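Local structure of protein ACDH-11, isoform b (Caenorhabditis elegans, 4Y9J) at residues N310-N313 / I314-H318; A320-S323 / L324-R328; D438-V441 / T442-E446. The protein belongs to the acyl-CoA dehydrogenase family of flavoproteins and, in a four-chain assembly, holds flavin-adenine dinucleotide together with the ligand UCC. One frame throughout, in Å; residues are numbered along the deposited sequence. Where two conformers were deposited one is given.

All three contacts are local, lie in the region matching the acyl-CoA dehydrogenase C-terminal domain family and touch UCC; none is a surface contact, although interaction 1 keeps two partly exposed asparagines. Interactions 1 and 2 follow each other along helix 304-338, their centres about 15 Å apart. The first is polar, with side chains bonded to the adenine and the two amide carbonyls of UCC, while the second is mostly apolar and meets the far end of the acyl chain. Interaction 3 lies where helix 432-439 gives way to loop; it touches both others, adds an indole between valine and the acyl chain and a backbone bond to the thioester oxygen, and reaches FAD and a second subunit.

Interaction 1 of 3, residues N310-N313 / I314-H318; sequences NMLN and ITRIH. With UCC (S-{(3S,5R,9R)-1-[(2R,3S,4R,5R)-5-(6-amino-9H-purin-9-yl)-4-hydroxy-3-(phosphonooxy)tetrahydrofuran-2-yl]-3,5,9-trihydroxy-8,8-dimethyl-3,5-dioxido-10,14-dioxo-2,4,6-trioxa-11,15-diaza-3lambda~5~,5lambda~5~-diphosphaheptadecan-17-yl} undecanethioate), chain F.
In the UCC pocket of this acyl-CoA dehydrogenase fold, one turn of helix 304-338 puts Leu312 and Arg316 side by side, pointing the same way, with Asn313 next to them. Leu312 CB sits over one face of the Arg316 guanidinium, 3.9 Å from Arg316 CZ. The arginine chain is extended from CG to NE, which carries NH2 out to the ligand. There NH2 bridges two amide carbonyls, with UCC OP1 at 2.7 Å, in the guanidinium plane at its edge, and UCC OP2 at 3.0 Å. Arg316 was modelled in two conformers, and these bonds belong to one of them. Thr399 and Lys403 of helix 389-419 pack against the same side chain.

Asn313 deals with the adenine. Its OD1 accepts from UCC N6 at 3.1 Å while its ND2 donates to UCC N1, also at 3.1 Å, so the amide meets the base with two antiparallel bonds. Further round the helix, Met311 SD lies 3.7 Å from Thr315 CG2.

The amide of Asn313 matches a donor next to an acceptor, which fixes its own rotation and suits adenine. Arg316 faces neutral carbonyls, so it grips UCC through directed N-H bonds rather than by pairing with a charge.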
# COMPACT_ATOMS: atom_id res chain seq x y z
N ASN B 310 -16.70 11.63 35.66
CA ASN B 310 -17.55 10.45 35.41
C ASN B 310 -17.20 9.74 34.12
O ASN B 310 -17.21 8.52 34.02
CB ASN B 310 -19.01 10.82 35.48
CG ASN B 310 -19.48 11.13 36.86
OD1 ASN B 310 -20.27 12.09 37.13
ND2 ASN B 310 -19.11 10.27 37.75
N MET B 311 -16.74 10.49 33.14
CA MET B 311 -16.24 9.92 31.95
C MET B 311 -14.99 9.14 32.21
O MET B 311 -14.81 8.04 31.65
CB MET B 311 -16.02 11.01 30.89
CG MET B 311 -15.20 10.66 29.71
SD MET B 311 -16.05 9.83 28.32
CE MET B 311 -16.66 11.35 27.51
N LEU B 312 -14.04 9.74 32.91
CA LEU B 312 -12.81 8.98 33.29
C LEU B 312 -13.19 7.66 34.02
O LEU B 312 -12.74 6.58 33.63
CB LEU B 312 -11.84 9.80 34.17
CG LEU B 312 -11.24 11.13 33.62
CD1 LEU B 312 -10.44 11.85 34.75
CD2 LEU B 312 -10.39 10.83 32.38
N ASN B 313 -14.03 7.72 35.03
CA ASN B 313 -14.34 6.51 35.72
C ASN B 313 -15.08 5.47 34.94
O ASN B 313 -14.77 4.31 35.12
CB ASN B 313 -15.09 6.86 36.97
CG ASN B 313 -14.16 7.55 38.00
OD1 ASN B 313 -12.91 7.31 38.02
ND2 ASN B 313 -14.74 8.43 38.84
N ILE B 314 -16.07 5.86 34.08
CA ILE B 314 -16.80 4.85 33.29
C ILE B 314 -15.92 4.26 32.27
O ILE B 314 -16.00 3.05 32.06
CB ILE B 314 -18.09 5.46 32.60
CG1 ILE B 314 -19.16 5.73 33.62
CG2 ILE B 314 -18.66 4.55 31.50
CD1 ILE B 314 -19.80 4.49 34.22
N THR B 315 -15.05 5.08 31.63
CA THR B 315 -14.23 4.57 30.62
C THR B 315 -13.18 3.62 31.22
O THR B 315 -12.80 2.64 30.57
CB THR B 315 -13.48 5.64 29.73
OG1 THR B 315 -12.63 6.47 30.54
CG2 THR B 315 -14.47 6.52 28.92
N ARG B 316 -12.73 3.92 32.42
CA ARG B 316 -11.76 3.05 33.14
C ARG B 316 -12.38 1.65 33.44
O ARG B 316 -11.74 0.64 33.23
CB ARG B 316 -11.22 3.79 34.40
CG ARG B 316 -10.30 4.92 33.94
CD ARG B 316 -9.71 5.84 35.01
NE ARG B 316 -8.92 6.88 34.40
CZ ARG B 316 -8.51 7.95 35.05
NH1 ARG B 316 -8.88 8.14 36.26
NH2 ARG B 316 -7.79 8.87 34.48
N ILE B 317 -13.66 1.56 33.77
CA ILE B 317 -14.34 0.23 33.89
C ILE B 317 -14.42 -0.53 32.50
O ILE B 317 -14.20 -1.75 32.39
CB ILE B 317 -15.73 0.38 34.47
CG1 ILE B 317 -15.62 0.91 35.93
CG2 ILE B 317 -16.52 -0.93 34.38
CD1 ILE B 317 -16.91 0.93 36.67
N HIS B 318 -14.84 0.19 31.47
CA HIS B 318 -14.83 -0.35 30.10
C HIS B 318 -13.42 -0.81 29.74
O HIS B 318 -13.25 -1.81 29.05
CB HIS B 318 -15.26 0.70 29.09
CG HIS B 318 -16.74 0.83 28.88
ND1 HIS B 318 -17.60 1.41 29.79
CD2 HIS B 318 -17.50 0.51 27.82
CE1 HIS B 318 -18.82 1.44 29.30
NE2 HIS B 318 -18.78 0.88 28.11
OA1 UCC F . -7.19 8.07 26.81
CA1 UCC F . -8.34 8.54 26.46
CA2 UCC F . -9.36 7.94 25.48
CA3 UCC F . -9.26 6.50 25.10
CA4 UCC F . -10.67 5.81 25.05
CA5 UCC F . -10.77 4.78 26.18
CA6 UCC F . -11.41 3.52 25.72
CA7 UCC F . -11.52 2.50 26.85
CA8 UCC F . -12.33 1.51 26.12
CA9 UCC F . -12.00 0.12 26.15
C10 UCC F . -11.59 -0.43 24.85
C11 UCC F . -10.15 -0.85 25.14
S UCC F . -8.99 10.00 26.96
CP1 UCC F . -7.79 10.82 28.07
CP2 UCC F . -7.47 10.08 29.33
NP1 UCC F . -6.73 10.91 30.31
CP3 UCC F . -6.65 10.46 31.56
OP1 UCC F . -7.04 9.35 31.92
CP4 UCC F . -6.11 11.42 32.60
CP5 UCC F . -4.98 10.73 33.38
NP2 UCC F . -4.69 11.67 34.45
CP6 UCC F . -5.36 11.75 35.59
OP2 UCC F . -6.24 10.96 35.92
CP8 UCC F . -4.88 12.83 36.54
OP3 UCC F . -4.79 12.27 37.88
CPB UCC F . -5.80 14.01 36.74
CP7 UCC F . -7.30 13.77 36.93
CP9 UCC F . -5.99 14.49 35.23
CPA UCC F . -5.09 15.31 37.18
O7 UCC F . -6.05 16.39 37.28
P2 UCC F . -5.73 17.68 38.20
O21 UCC F . -6.86 18.69 38.09
O22 UCC F . -4.25 18.02 37.95
O6 UCC F . -5.73 16.98 39.66
P1 UCC F . -6.69 17.25 40.90
O11 UCC F . -6.61 18.68 41.41
O12 UCC F . -6.34 16.12 41.83
O5' UCC F . -8.17 16.95 40.19
C5' UCC F . -9.16 18.00 40.12
C4' UCC F . -10.51 17.54 40.71
C3' UCC F . -10.38 17.16 42.18
O3' UCC F . -11.63 17.47 42.74
P3 UCC F . -11.80 18.59 43.85
O33 UCC F . -13.30 18.62 44.04
O32 UCC F . -11.37 19.87 43.17
O31 UCC F . -10.93 18.08 45.03
C2' UCC F . -10.19 15.65 42.20
O2' UCC F . -10.75 14.98 43.33
O4' UCC F . -10.96 16.36 40.02
C1' UCC F . -11.04 15.30 40.97
N9 UCC F . -10.74 14.02 40.33
C4 UCC F . -11.57 12.98 40.42
N3 UCC F . -12.79 12.76 40.95
C8 UCC F . -9.61 13.69 39.66
N7 UCC F . -9.71 12.41 39.25
C5 UCC F . -10.90 11.91 39.67
C6 UCC F . -11.65 10.64 39.53
N6 UCC F . -11.08 9.61 38.85
N1 UCC F . -12.86 10.53 40.16
C2 UCC F . -13.40 11.57 40.84

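Interaction 2 of 3, residues A320-S323 / L324-R328; sequences AVAS and LGYMR. With UCC (S-{(3S,5R,9R)-1-[(2R,3S,4R,5R)-5-(6-amino-9H-purin-9-yl)-4-hydroxy-3-(phosphonooxy)tetrahydrofuran-2-yl]-3,5,9-trihydroxy-8,8-dimethyl-3,5-dioxido-10,14-dioxo-2,4,6-trioxa-11,15-diaza-3lambda~5~,5lambda~5~-diphosphaheptadecan-17-yl} undecanethioate), chain F.
Ala322 and Tyr326 meet one turn apart on the alpha-helix 304-338, and Ala322 also faces the ligand: its CB lies 3.3 Å from UCC C11, the last carbon of the acyl chain. On the protein side the same methyl is 4.3 Å from Tyr326 CE2. The tyrosine ring leans back along the helix, its CG anti to the carbonyl carbon (chi1 -66°), and this brings Tyr326 CD2 to 3.0 Å from Ala322 O. That oxygen is also the acceptor for Tyr326 N, at 3.0 Å, in the regular i to i+4 pattern.

The residues just before it repeat the bond, with Gly325 N on Val321 O at 2.8 Å and Leu324 N on Ala320 O at 3.0 Å. Leu324 folds its branched end alongside the Ala320 carbonyl.

Farther out, helix 432-439 packs on Tyr326 through Leu435, Asp438 and Ala439, and Ser323 OG is hydrogen-bonded to Thr442 OG1. Val321 turns to helix 121-135, and Arg328 forms salt bridges to Glu362 and Asp31. On the flank against helix 389-419, where Met327 touches Gln409 and Met413, the methionine runs past the backbone of Ser323, its SD 3.4 Å from Ser323 O.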
# COMPACT_ATOMS: atom_id res chain seq x y z
N ALA B 320 -11.11 -1.94 31.71
CA ALA B 320 -10.89 -3.19 32.38
C ALA B 320 -11.58 -4.36 31.72
O ALA B 320 -11.07 -5.48 31.68
CB ALA B 320 -11.29 -3.08 33.85
N VAL B 321 -12.80 -4.10 31.26
CA VAL B 321 -13.57 -5.05 30.45
C VAL B 321 -12.74 -5.53 29.24
O VAL B 321 -12.69 -6.72 28.96
CB VAL B 321 -14.89 -4.48 29.97
CG1 VAL B 321 -15.52 -5.41 28.94
CG2 VAL B 321 -15.86 -4.29 31.10
N ALA B 322 -12.09 -4.59 28.57
CA ALA B 322 -11.28 -4.87 27.40
C ALA B 322 -10.05 -5.69 27.77
O ALA B 322 -9.78 -6.69 27.13
CB ALA B 322 -10.84 -3.59 26.77
N SER B 323 -9.35 -5.32 28.85
CA SER B 323 -8.21 -6.08 29.31
C SER B 323 -8.61 -7.53 29.55
O SER B 323 -7.94 -8.47 29.13
CB SER B 323 -7.65 -5.46 30.60
OG SER B 323 -7.05 -4.21 30.35
N LEU B 324 -9.69 -7.73 30.27
CA LEU B 324 -10.16 -9.03 30.65
C LEU B 324 -10.69 -9.79 29.45
O LEU B 324 -10.55 -11.01 29.39
CB LEU B 324 -11.22 -8.92 31.75
CG LEU B 324 -10.59 -8.53 33.11
CD1 LEU B 324 -11.59 -8.00 34.07
CD2 LEU B 324 -9.83 -9.70 33.70
N GLY B 325 -11.31 -9.06 28.53
CA GLY B 325 -11.76 -9.64 27.27
C GLY B 325 -10.61 -10.28 26.45
O GLY B 325 -10.75 -11.45 25.99
N TYR B 326 -9.49 -9.60 26.38
CA TYR B 326 -8.30 -10.12 25.67
C TYR B 326 -7.68 -11.32 26.40
O TYR B 326 -7.28 -12.30 25.75
CB TYR B 326 -7.26 -9.03 25.47
CG TYR B 326 -7.74 -7.93 24.55
CD1 TYR B 326 -8.21 -8.22 23.30
CD2 TYR B 326 -7.72 -6.59 24.93
CE1 TYR B 326 -8.65 -7.23 22.44
CE2 TYR B 326 -8.14 -5.59 24.06
CZ TYR B 326 -8.62 -5.92 22.83
OH TYR B 326 -9.14 -5.01 21.94
N MET B 327 -7.63 -11.23 27.72
CA MET B 327 -7.13 -12.33 28.55
C MET B 327 -7.99 -13.58 28.38
O MET B 327 -7.50 -14.68 28.06
CB MET B 327 -7.04 -11.90 30.00
CG MET B 327 -6.04 -10.78 30.24
SD MET B 327 -6.24 -9.77 31.77
CE MET B 327 -6.10 -11.05 32.92
N ARG B 328 -9.29 -13.43 28.52
CA ARG B 328 -10.20 -14.57 28.33
C ARG B 328 -10.15 -15.07 26.90
O ARG B 328 -10.18 -16.30 26.68
CB ARG B 328 -11.61 -14.18 28.71
CG ARG B 328 -12.73 -15.18 28.31
CD ARG B 328 -12.57 -16.54 28.91
NE ARG B 328 -12.54 -16.46 30.37
CZ ARG B 328 -11.77 -17.15 31.19
NH1 ARG B 328 -10.90 -18.03 30.71
NH2 ARG B 328 -11.89 -16.98 32.52
OA1 UCC F . -7.19 8.07 26.81
CA1 UCC F . -8.34 8.54 26.46
CA2 UCC F . -9.36 7.94 25.48
CA3 UCC F . -9.26 6.50 25.10
CA4 UCC F . -10.67 5.81 25.05
CA5 UCC F . -10.77 4.78 26.18
CA6 UCC F . -11.41 3.52 25.72
CA7 UCC F . -11.52 2.50 26.85
CA8 UCC F . -12.33 1.51 26.12
CA9 UCC F . -12.00 0.12 26.15
C10 UCC F . -11.59 -0.43 24.85
C11 UCC F . -10.15 -0.85 25.14
S UCC F . -8.99 10.00 26.96
CP1 UCC F . -7.79 10.82 28.07
CP2 UCC F . -7.47 10.08 29.33
NP1 UCC F . -6.73 10.91 30.31
CP3 UCC F . -6.65 10.46 31.56
OP1 UCC F . -7.04 9.35 31.92
CP4 UCC F . -6.11 11.42 32.60
CP5 UCC F . -4.98 10.73 33.38
NP2 UCC F . -4.69 11.67 34.45
CP6 UCC F . -5.36 11.75 35.59
OP2 UCC F . -6.24 10.96 35.92
CP8 UCC F . -4.88 12.83 36.54
OP3 UCC F . -4.79 12.27 37.88
CPB UCC F . -5.80 14.01 36.74
CP7 UCC F . -7.30 13.77 36.93
CP9 UCC F . -5.99 14.49 35.23
CPA UCC F . -5.09 15.31 37.18
O7 UCC F . -6.05 16.39 37.28
P2 UCC F . -5.73 17.68 38.20
O21 UCC F . -6.86 18.69 38.09
O22 UCC F . -4.25 18.02 37.95
O6 UCC F . -5.73 16.98 39.66
P1 UCC F . -6.69 17.25 40.90
O11 UCC F . -6.61 18.68 41.41
O12 UCC F . -6.34 16.12 41.83
O5' UCC F . -8.17 16.95 40.19
C5' UCC F . -9.16 18.00 40.12
C4' UCC F . -10.51 17.54 40.71
C3' UCC F . -10.38 17.16 42.18
O3' UCC F . -11.63 17.47 42.74
P3 UCC F . -11.80 18.59 43.85
O33 UCC F . -13.30 18.62 44.04
O32 UCC F . -11.37 19.87 43.17
O31 UCC F . -10.93 18.08 45.03
C2' UCC F . -10.19 15.65 42.20
O2' UCC F . -10.75 14.98 43.33
O4' UCC F . -10.96 16.36 40.02
C1' UCC F . -11.04 15.30 40.97
N9 UCC F . -10.74 14.02 40.33
C4 UCC F . -11.57 12.98 40.42
N3 UCC F . -12.79 12.76 40.95
C8 UCC F . -9.61 13.69 39.66
N7 UCC F . -9.71 12.41 39.25
C5 UCC F . -10.90 11.91 39.67
C6 UCC F . -11.65 10.64 39.53
N6 UCC F . -11.08 9.61 38.85
N1 UCC F . -12.86 10.53 40.16
C2 UCC F . -13.40 11.57 40.84

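Interaction 3 of 3, residues D438-V441 / T442-E446. With UCC (S-{(3S,5R,9R)-1-[(2R,3S,4R,5R)-5-(6-amino-9H-purin-9-yl)-4-hydroxy-3-(phosphonooxy)tetrahydrofuran-2-yl]-3,5,9-trihydroxy-8,8-dimethyl-3,5-dioxido-10,14-dioxo-2,4,6-trioxa-11,15-diaza-3lambda~5~,5lambda~5~-diphosphaheptadecan-17-yl} undecanethioate), chain F.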
# COMPACT_ATOMS: atom_id res chain seq x y z
N ASP B 438 -3.50 -4.92 20.53
CA ASP B 438 -4.66 -4.26 21.11
C ASP B 438 -4.67 -4.25 22.66
O ASP B 438 -4.91 -3.20 23.27
CB ASP B 438 -5.97 -4.80 20.51
CG ASP B 438 -6.14 -4.45 18.96
OD1 ASP B 438 -5.24 -3.80 18.29
OD2 ASP B 438 -7.23 -4.81 18.36
N ALA B 439 -4.34 -5.38 23.28
CA ALA B 439 -4.26 -5.47 24.73
C ALA B 439 -3.23 -4.47 25.29
O ALA B 439 -3.40 -3.96 26.39
CB ALA B 439 -3.88 -6.89 25.16
N GLN B 440 -2.18 -4.16 24.52
CA GLN B 440 -1.16 -3.20 24.91
C GLN B 440 -1.68 -1.76 25.03
O GLN B 440 -1.04 -0.94 25.69
CB GLN B 440 0.08 -3.34 24.00
CG GLN B 440 1.19 -2.35 24.20
CD GLN B 440 1.86 -2.50 25.58
OE1 GLN B 440 1.47 -1.79 26.56
NE2 GLN B 440 2.73 -3.42 25.69
N VAL B 441 -2.80 -1.42 24.39
CA VAL B 441 -3.36 -0.09 24.65
C VAL B 441 -3.86 0.09 26.14
O VAL B 441 -3.86 1.19 26.69
CB VAL B 441 -4.49 0.27 23.67
CG1 VAL B 441 -5.83 -0.29 24.09
CG2 VAL B 441 -4.52 1.79 23.53
N THR B 442 -4.29 -1.02 26.70
CA THR B 442 -5.10 -0.99 27.94
C THR B 442 -4.34 -0.48 29.20
O THR B 442 -4.98 0.17 30.00
CB THR B 442 -5.89 -2.28 28.21
OG1 THR B 442 -5.05 -3.40 28.53
CG2 THR B 442 -6.77 -2.66 27.07
N PRO B 443 -3.04 -0.73 29.35
CA PRO B 443 -2.35 -0.07 30.47
C PRO B 443 -1.92 1.34 30.22
O PRO B 443 -1.36 1.95 31.17
CB PRO B 443 -1.10 -0.97 30.69
CG PRO B 443 -0.83 -1.44 29.28
CD PRO B 443 -2.17 -1.79 28.75
N ILE B 444 -2.19 1.89 29.02
CA ILE B 444 -1.66 3.21 28.63
C ILE B 444 -2.73 4.29 28.66
O ILE B 444 -2.61 5.34 29.38
CB ILE B 444 -0.93 3.14 27.28
CG1 ILE B 444 0.31 2.23 27.40
CG2 ILE B 444 -0.49 4.54 26.86
CD1 ILE B 444 1.00 1.95 26.06
N TRP B 445 -3.79 4.07 27.92
CA TRP B 445 -4.81 5.10 27.84
C TRP B 445 -5.78 5.08 29.00
O TRP B 445 -5.83 4.12 29.74
CB TRP B 445 -5.52 5.08 26.48
CG TRP B 445 -6.41 3.91 26.12
CD1 TRP B 445 -6.86 2.87 26.92
CD2 TRP B 445 -7.03 3.75 24.86
NE1 TRP B 445 -7.62 2.05 26.19
CE2 TRP B 445 -7.80 2.59 24.93
CE3 TRP B 445 -7.00 4.51 23.65
CZ2 TRP B 445 -8.55 2.12 23.82
CZ3 TRP B 445 -7.74 4.05 22.56
CH2 TRP B 445 -8.46 2.84 22.64
N GLU B 446 -6.49 6.20 29.16
CA GLU B 446 -7.34 6.47 30.31
C GLU B 446 -6.53 6.32 31.62
O GLU B 446 -7.11 5.98 32.65
CB GLU B 446 -8.57 5.55 30.35
CG GLU B 446 -9.50 5.74 29.13
CD GLU B 446 -10.28 7.09 29.06
OE1 GLU B 446 -10.17 7.97 29.94
OE2 GLU B 446 -11.03 7.25 28.05
OA1 UCC F . -7.19 8.07 26.81
CA1 UCC F . -8.34 8.54 26.46
CA2 UCC F . -9.36 7.94 25.48
CA3 UCC F . -9.26 6.50 25.10
CA4 UCC F . -10.67 5.81 25.05
CA5 UCC F . -10.77 4.78 26.18
CA6 UCC F . -11.41 3.52 25.72
CA7 UCC F . -11.52 2.50 26.85
CA8 UCC F . -12.33 1.51 26.12
CA9 UCC F . -12.00 0.12 26.15
C10 UCC F . -11.59 -0.43 24.85
C11 UCC F . -10.15 -0.85 25.14
S UCC F . -8.99 10.00 26.96
CP1 UCC F . -7.79 10.82 28.07
CP2 UCC F . -7.47 10.08 29.33
NP1 UCC F . -6.73 10.91 30.31
CP3 UCC F . -6.65 10.46 31.56
OP1 UCC F . -7.04 9.35 31.92
CP4 UCC F . -6.11 11.42 32.60
CP5 UCC F . -4.98 10.73 33.38
NP2 UCC F . -4.69 11.67 34.45
CP6 UCC F . -5.36 11.75 35.59
OP2 UCC F . -6.24 10.96 35.92
CP8 UCC F . -4.88 12.83 36.54
OP3 UCC F . -4.79 12.27 37.88
CPB UCC F . -5.80 14.01 36.74
CP7 UCC F . -7.30 13.77 36.93
CP9 UCC F . -5.99 14.49 35.23
CPA UCC F . -5.09 15.31 37.18
O7 UCC F . -6.05 16.39 37.28
P2 UCC F . -5.73 17.68 38.20
O21 UCC F . -6.86 18.69 38.09
O22 UCC F . -4.25 18.02 37.95
O6 UCC F . -5.73 16.98 39.66
P1 UCC F . -6.69 17.25 40.90
O11 UCC F . -6.61 18.68 41.41
O12 UCC F . -6.34 16.12 41.83
O5' UCC F . -8.17 16.95 40.19
C5' UCC F . -9.16 18.00 40.12
C4' UCC F . -10.51 17.54 40.71
C3' UCC F . -10.38 17.16 42.18
O3' UCC F . -11.63 17.47 42.74
P3 UCC F . -11.80 18.59 43.85
O33 UCC F . -13.30 18.62 44.04
O32 UCC F . -11.37 19.87 43.17
O31 UCC F . -10.93 18.08 45.03
C2' UCC F . -10.19 15.65 42.20
O2' UCC F . -10.75 14.98 43.33
O4' UCC F . -10.96 16.36 40.02
C1' UCC F . -11.04 15.30 40.97
N9 UCC F . -10.74 14.02 40.33
C4 UCC F . -11.57 12.98 40.42
N3 UCC F . -12.79 12.76 40.95
C8 UCC F . -9.61 13.69 39.66
N7 UCC F . -9.71 12.41 39.25
C5 UCC F . -10.90 11.91 39.67
C6 UCC F . -11.65 10.64 39.53
N6 UCC F . -11.08 9.61 38.85
N1 UCC F . -12.86 10.53 40.16
C2 UCC F . -13.40 11.57 40.84
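Val441 lays its CG2 methyl over the indole of Trp445, 3.6 Å from the centroid of the six-membered ring and only 17° off the ring normal, a CH-pi contact. CG2 is anti to the backbone N, with CG1 between N and the carbonyl carbon (chi1 84°), which sets CG2 over Trp445 CD2 and leaves CG1 near CE2. Across the opposite face runs the acyl chain of UCC, whose CA3, set toward the rim, lies 3.3 Å from Trp445 CE3. The end of that chain curls round to the ring edge, where UCC C11 lies in plane, 3.6 Å from Trp445 CZ2. The tryptophan is thus sandwiched between valine and ligand.

The backbone sets this up as helix 432-439 passes into loop. A type I turn runs from Ala439 to Thr442. Ala439 O takes two bonds from Thr442: OG1 comes in the carbonyl plane at 2.8 Å, and N comes from above it. Val441 O likewise takes two donors, Trp445 N almost straight on at 3.1 Å and Ile444 N from above the carbonyl plane. Gln440 crosses Pro443 at about a right angle, its OE1 3.6 Å from Pro443 CG, while its NE2 is hydrogen-bonded to Ser415 of the second subunit. Lys403 NZ ties down the carbonyls of Thr442 and Trp445.

FAD touches Val441, Trp445 and Glu446, so this loop borders both ligands. Glu446, in the left-handed region of backbone space, donates its N to UCC OA1, the thioester oxygen, at 3.1 Å; its carboxylate lies against the start of the acyl chain, OE2 3.1 Å from UCC CA2. An N-H on OA1 would be expected to polarise the thioester carbonyl, while the ring beside it gives the acyl chain a flat apolar wall.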